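Local coordinates for phage-related protein (Bordetella bronchiseptica RB50, PDB 3BJQ) that probably serves as a phage major capsid protein, assembling with further copies into the shell of the viral head, at residues 82-93 and 285-296. Sequence-based numbering, arbitrary orientation.
Sequences IVPSALEAKVPR and KSWIYGVSDDNT
Leu-87, Ala-89 and Val-91 pair with Val-291, Tyr-289 and Trp-287 as the hydrogen-bonded positions of an antiparallel beta ladder, which joins strand 87-92 to strand 286-292 in the mixed sheet that also holds strands 264-269 and 274-281. On the face carrying these residues, Ala-89 CB packs 4.0 Å from Val-291 CG2, while Val-91 CG2 reaches the edge of the Tyr-289 ring at CE1 (3.9 Å). Helix 105-131 covers this side, with Ser-111 against Ala-89 and Val-91. On the other face Ile-288 CG2, anti to its backbone N, crosses the extended Glu-88 chain and touches its CD at 3.4 Å. The Glu-88 carboxylate goes on to Tyr-279 OH and to Arg-70 of a neighbouring subunit, and Lys-90 NZ bridges to Asp-72 of that subunit, so this face takes part in assembly. At one end Arg-93 N bonds to Lys-285 O, and the two long side chains run alongside each other, Lys-285 CD over a guanidinium face. Beyond the ladder two waters link Val-83 to the backbone of Asn-295. Asp-294 OD2 is held by Tyr-43 OH, and the backbone N of Asp-294 is hydrogen-bonded to His-272 ND1. With chi1 at -69°, CG of Asp-294 stands anti to the carbonyl carbon, which brings the carboxylate to the 82-86 loop; OD1 takes the N-H of Ser-85 on its syn side, 32° out of the carboxylate plane (N to OD1 2.9 Å), in a nearly straight bond (169°).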
loop_
_atom_site.group_PDB
_atom_site.type_symbol
_atom_site.label_atom_id
_atom_site.label_comp_id
_atom_site.label_asym_id
_atom_site.label_seq_id
_atom_site.Cartn_x
_atom_site.Cartn_y
_atom_site.Cartn_z
ATOM N N ILE E 82 16.607 -21.036 35.397
ATOM C CA ILE E 82 16.310 -19.654 35.097
ATOM C C ILE E 82 15.346 -19.238 36.196
ATOM O O ILE E 82 14.279 -19.841 36.355
ATOM C CB ILE E 82 15.680 -19.504 33.702
ATOM C CG1 ILE E 82 16.711 -19.851 32.627
ATOM C CG2 ILE E 82 15.116 -18.088 33.505
ATOM C CD1 ILE E 82 16.138 -20.053 31.246
ATOM N N VAL E 83 15.736 -18.241 36.983
ATOM C CA VAL E 83 14.879 -17.745 38.065
ATOM C C VAL E 83 13.963 -16.660 37.498
ATOM O O VAL E 83 14.446 -15.691 36.892
ATOM C CB VAL E 83 15.702 -17.219 39.285
ATOM C CG1 VAL E 83 14.809 -16.489 40.297
ATOM C CG2 VAL E 83 16.412 -18.380 39.982
ATOM N N PRO E 84 12.637 -16.841 37.646
ATOM C CA PRO E 84 11.716 -15.808 37.221
ATOM C C PRO E 84 12.010 -14.532 37.994
ATOM O O PRO E 84 11.928 -14.523 39.216
ATOM C CB PRO E 84 10.345 -16.371 37.612
ATOM C CG PRO E 84 10.525 -17.796 37.700
ATOM C CD PRO E 84 11.914 -17.997 38.201
ATOM N N SER E 85 12.367 -13.470 37.293
ATOM C CA SER E 85 12.823 -12.257 37.962
ATOM C C SER E 85 12.232 -11.017 37.299
ATOM O O SER E 85 12.958 -10.060 36.974
ATOM C CB SER E 85 14.357 -12.192 37.940
ATOM O OG SER E 85 14.953 -13.397 38.418
ATOM N N ALA E 86 10.920 -11.049 37.078
ATOM C CA ALA E 86 10.223 -9.932 36.463
ATOM C C ALA E 86 10.235 -8.722 37.398
ATOM O O ALA E 86 10.052 -8.849 38.608
ATOM C CB ALA E 86 8.783 -10.328 36.100
ATOM N N LEU E 87 10.483 -7.557 36.814
ATOM C CA LEU E 87 10.491 -6.299 37.544
ATOM C C LEU E 87 9.270 -5.524 37.058
ATOM O O LEU E 87 8.493 -6.040 36.252
ATOM C CB LEU E 87 11.797 -5.548 37.256
ATOM C CG LEU E 87 13.101 -6.202 37.729
ATOM C CD1 LEU E 87 14.336 -5.458 37.230
ATOM C CD2 LEU E 87 13.127 -6.278 39.248
ATOM N N GLU E 88 9.082 -4.320 37.579
ATOM C CA GLU E 88 7.944 -3.485 37.223
ATOM C C GLU E 88 8.416 -2.069 36.907
ATOM O O GLU E 88 8.840 -1.323 37.809
ATOM C CB GLU E 88 6.898 -3.459 38.356
ATOM C CG GLU E 88 5.895 -4.633 38.325
ATOM C CD GLU E 88 4.916 -4.613 39.471
ATOM O OE1 GLU E 88 5.169 -3.888 40.453
ATOM O OE2 GLU E 88 3.890 -5.319 39.394
ATOM N N ALA E 89 8.338 -1.714 35.625
ATOM C CA ALA E 89 8.585 -0.359 35.166
ATOM C C ALA E 89 7.449 0.537 35.677
ATOM O O ALA E 89 6.311 0.097 35.768
ATOM C CB ALA E 89 8.628 -0.348 33.665
ATOM N N LYS E 90 7.747 1.802 35.943
ATOM C CA LYS E 90 6.811 2.711 36.595
ATOM C C LYS E 90 6.833 4.062 35.914
ATOM O O LYS E 90 7.898 4.620 35.684
ATOM C CB LYS E 90 7.237 2.862 38.066
ATOM C CG LYS E 90 6.475 3.813 38.911
ATOM C CD LYS E 90 6.818 3.632 40.409
ATOM C CE LYS E 90 8.306 3.850 40.700
ATOM N NZ LYS E 90 8.770 5.202 40.232
ATOM N N VAL E 91 5.650 4.561 35.573
ATOM C CA VAL E 91 5.512 5.914 35.071
ATOM C C VAL E 91 4.720 6.696 36.091
ATOM O O VAL E 91 3.506 6.507 36.198
ATOM C CB VAL E 91 4.819 5.973 33.678
ATOM C CG1 VAL E 91 4.543 7.410 33.312
ATOM C CG2 VAL E 91 5.681 5.347 32.632
ATOM N N PRO E 92 5.395 7.570 36.860
ATOM C CA PRO E 92 4.712 8.336 37.878
ATOM C C PRO E 92 3.792 9.393 37.283
ATOM O O PRO E 92 4.080 9.951 36.216
ATOM C CB PRO E 92 5.865 8.989 38.676
ATOM C CG PRO E 92 7.009 8.990 37.833
ATOM C CD PRO E 92 6.830 7.905 36.793
ATOM N N ARG E 93 2.704 9.692 37.983
ATOM C CA ARG E 93 1.733 10.649 37.455
ATOM C C ARG E 93 2.307 12.063 37.291
ATOM O O ARG E 93 1.847 12.801 36.417
ATOM C CB ARG E 93 0.479 10.701 38.317
ATOM C CG ARG E 93 0.750 11.124 39.701
ATOM C CD ARG E 93 -0.493 11.379 40.425
ATOM N NE ARG E 93 -0.195 11.800 41.778
ATOM C CZ ARG E 93 -1.114 12.203 42.640
ATOM N NH1 ARG E 93 -2.392 12.230 42.279
ATOM N NH2 ARG E 93 -0.758 12.581 43.857
ATOM N N LYS E 285 0.527 5.858 42.790
ATOM C CA LYS E 285 0.125 6.930 41.869
ATOM C C LYS E 285 0.982 6.871 40.608
ATOM O O LYS E 285 1.573 7.855 40.164
ATOM C CB LYS E 285 0.203 8.292 42.573
ATOM C CG LYS E 285 -0.858 8.426 43.705
ATOM C CD LYS E 285 -2.229 8.735 43.115
ATOM C CE LYS E 285 -3.411 8.506 44.083
ATOM N NZ LYS E 285 -3.016 8.583 45.490
ATOM N N SER E 286 1.039 5.671 40.049
ATOM C CA SER E 286 1.863 5.362 38.919
ATOM C C SER E 286 1.202 4.312 38.028
ATOM O O SER E 286 0.413 3.494 38.504
ATOM C CB SER E 286 3.200 4.782 39.401
ATOM O OG SER E 286 4.011 5.749 40.034
ATOM N N TRP E 287 1.513 4.358 36.738
ATOM C CA TRP E 287 1.173 3.285 35.814
ATOM C C TRP E 287 2.341 2.310 35.828
ATOM O O TRP E 287 3.475 2.734 35.744
ATOM C CB TRP E 287 0.949 3.793 34.389
ATOM C CG TRP E 287 -0.308 4.528 34.252
ATOM C CD1 TRP E 287 -0.487 5.864 34.430
ATOM C CD2 TRP E 287 -1.591 3.989 33.915
ATOM N NE1 TRP E 287 -1.803 6.197 34.212
ATOM C CE2 TRP E 287 -2.501 5.066 33.885
ATOM C CE3 TRP E 287 -2.054 2.706 33.601
ATOM C CZ2 TRP E 287 -3.850 4.897 33.599
ATOM C CZ3 TRP E 287 -3.395 2.542 33.285
ATOM C CH2 TRP E 287 -4.285 3.632 33.307
ATOM N N ILE E 288 2.036 1.012 35.906
ATOM C CA ILE E 288 3.029 -0.037 36.103
ATOM C C ILE E 288 3.062 -1.022 34.932
ATOM O O ILE E 288 2.044 -1.635 34.600
ATOM C CB ILE E 288 2.722 -0.854 37.399
ATOM C CG1 ILE E 288 2.636 0.064 38.607
ATOM C CG2 ILE E 288 3.773 -1.925 37.673
ATOM C CD1 ILE E 288 3.896 0.767 38.918
ATOM N N TYR E 289 4.233 -1.182 34.323
ATOM C CA TYR E 289 4.434 -2.173 33.246
ATOM C C TYR E 289 5.304 -3.305 33.751
ATOM O O TYR E 289 6.468 -3.091 34.103
ATOM C CB TYR E 289 5.131 -1.582 32.039
ATOM C CG TYR E 289 4.500 -0.371 31.441
ATOM C CD1 TYR E 289 4.641 0.869 32.050
ATOM C CD2 TYR E 289 3.847 -0.433 30.210
ATOM C CE1 TYR E 289 4.101 1.999 31.500
ATOM C CE2 TYR E 289 3.325 0.705 29.636
ATOM C CZ TYR E 289 3.459 1.925 30.293
ATOM O OH TYR E 289 2.933 3.074 29.758
ATOM N N GLY E 290 4.757 -4.511 33.748
ATOM C CA GLY E 290 5.508 -5.682 34.109
ATOM C C GLY E 290 6.480 -5.952 32.979
ATOM O O GLY E 290 6.093 -5.938 31.814
ATOM N N VAL E 291 7.737 -6.167 33.330
ATOM C CA VAL E 291 8.802 -6.435 32.351
ATOM C C VAL E 291 9.489 -7.766 32.733
ATOM O O VAL E 291 9.920 -7.964 33.871
ATOM C CB VAL E 291 9.840 -5.322 32.332
ATOM C CG1 VAL E 291 10.901 -5.612 31.248
ATOM C CG2 VAL E 291 9.156 -3.987 32.102
ATOM N N SER E 292 9.561 -8.669 31.770
ATOM C CA SER E 292 10.118 -9.986 31.973
ATOM C C SER E 292 11.250 -10.226 30.993
ATOM O O SER E 292 11.075 -10.031 29.816
ATOM C CB SER E 292 9.008 -11.019 31.765
ATOM O OG SER E 292 8.148 -11.073 32.903
ATOM N N ASP E 293 12.410 -10.648 31.497
ATOM C CA ASP E 293 13.533 -11.048 30.641
ATOM C C ASP E 293 14.314 -12.149 31.354
ATOM O O ASP E 293 15.444 -11.944 31.808
ATOM C CB ASP E 293 14.433 -9.857 30.311
ATOM C CG ASP E 293 15.313 -10.140 29.123
ATOM O OD1 ASP E 293 15.322 -11.332 28.727
ATOM O OD2 ASP E 293 15.978 -9.207 28.589
ATOM N N ASP E 294 13.685 -13.320 31.440
ATOM C CA ASP E 294 14.156 -14.432 32.244
ATOM C C ASP E 294 15.239 -15.175 31.477
ATOM O O ASP E 294 15.010 -15.667 30.374
ATOM C CB ASP E 294 12.999 -15.389 32.582
ATOM C CG ASP E 294 11.979 -14.781 33.556
ATOM O OD1 ASP E 294 12.357 -13.915 34.378
ATOM O OD2 ASP E 294 10.807 -15.212 33.521
ATOM N N ASN E 295 16.419 -15.231 32.064
ATOM C CA ASN E 295 17.589 -15.759 31.388
ATOM C C ASN E 295 18.619 -16.254 32.389
ATOM O O ASN E 295 18.549 -15.946 33.577
ATOM C CB ASN E 295 18.219 -14.675 30.506
ATOM C CG ASN E 295 18.966 -13.603 31.316
ATOM O OD1 ASN E 295 20.189 -13.691 31.494
ATOM N ND2 ASN E 295 18.232 -12.591 31.808
ATOM N N THR E 296 19.556 -17.051 31.901
ATOM C CA THR E 296 20.721 -17.434 32.685
ATOM C C THR E 296 21.875 -17.734 31.734
ATOM O O THR E 296 21.685 -18.477 30.785
ATOM C CB THR E 296 20.424 -18.658 33.616
ATOM O OG1 THR E 296 21.370 -18.668 34.692
ATOM C CG2 THR E 296 20.476 -19.987 32.872
HETATM O O HOH W 1 17.856 -16.654 36.351
HETATM O O HOH W 2 16.039 -14.501 35.137
#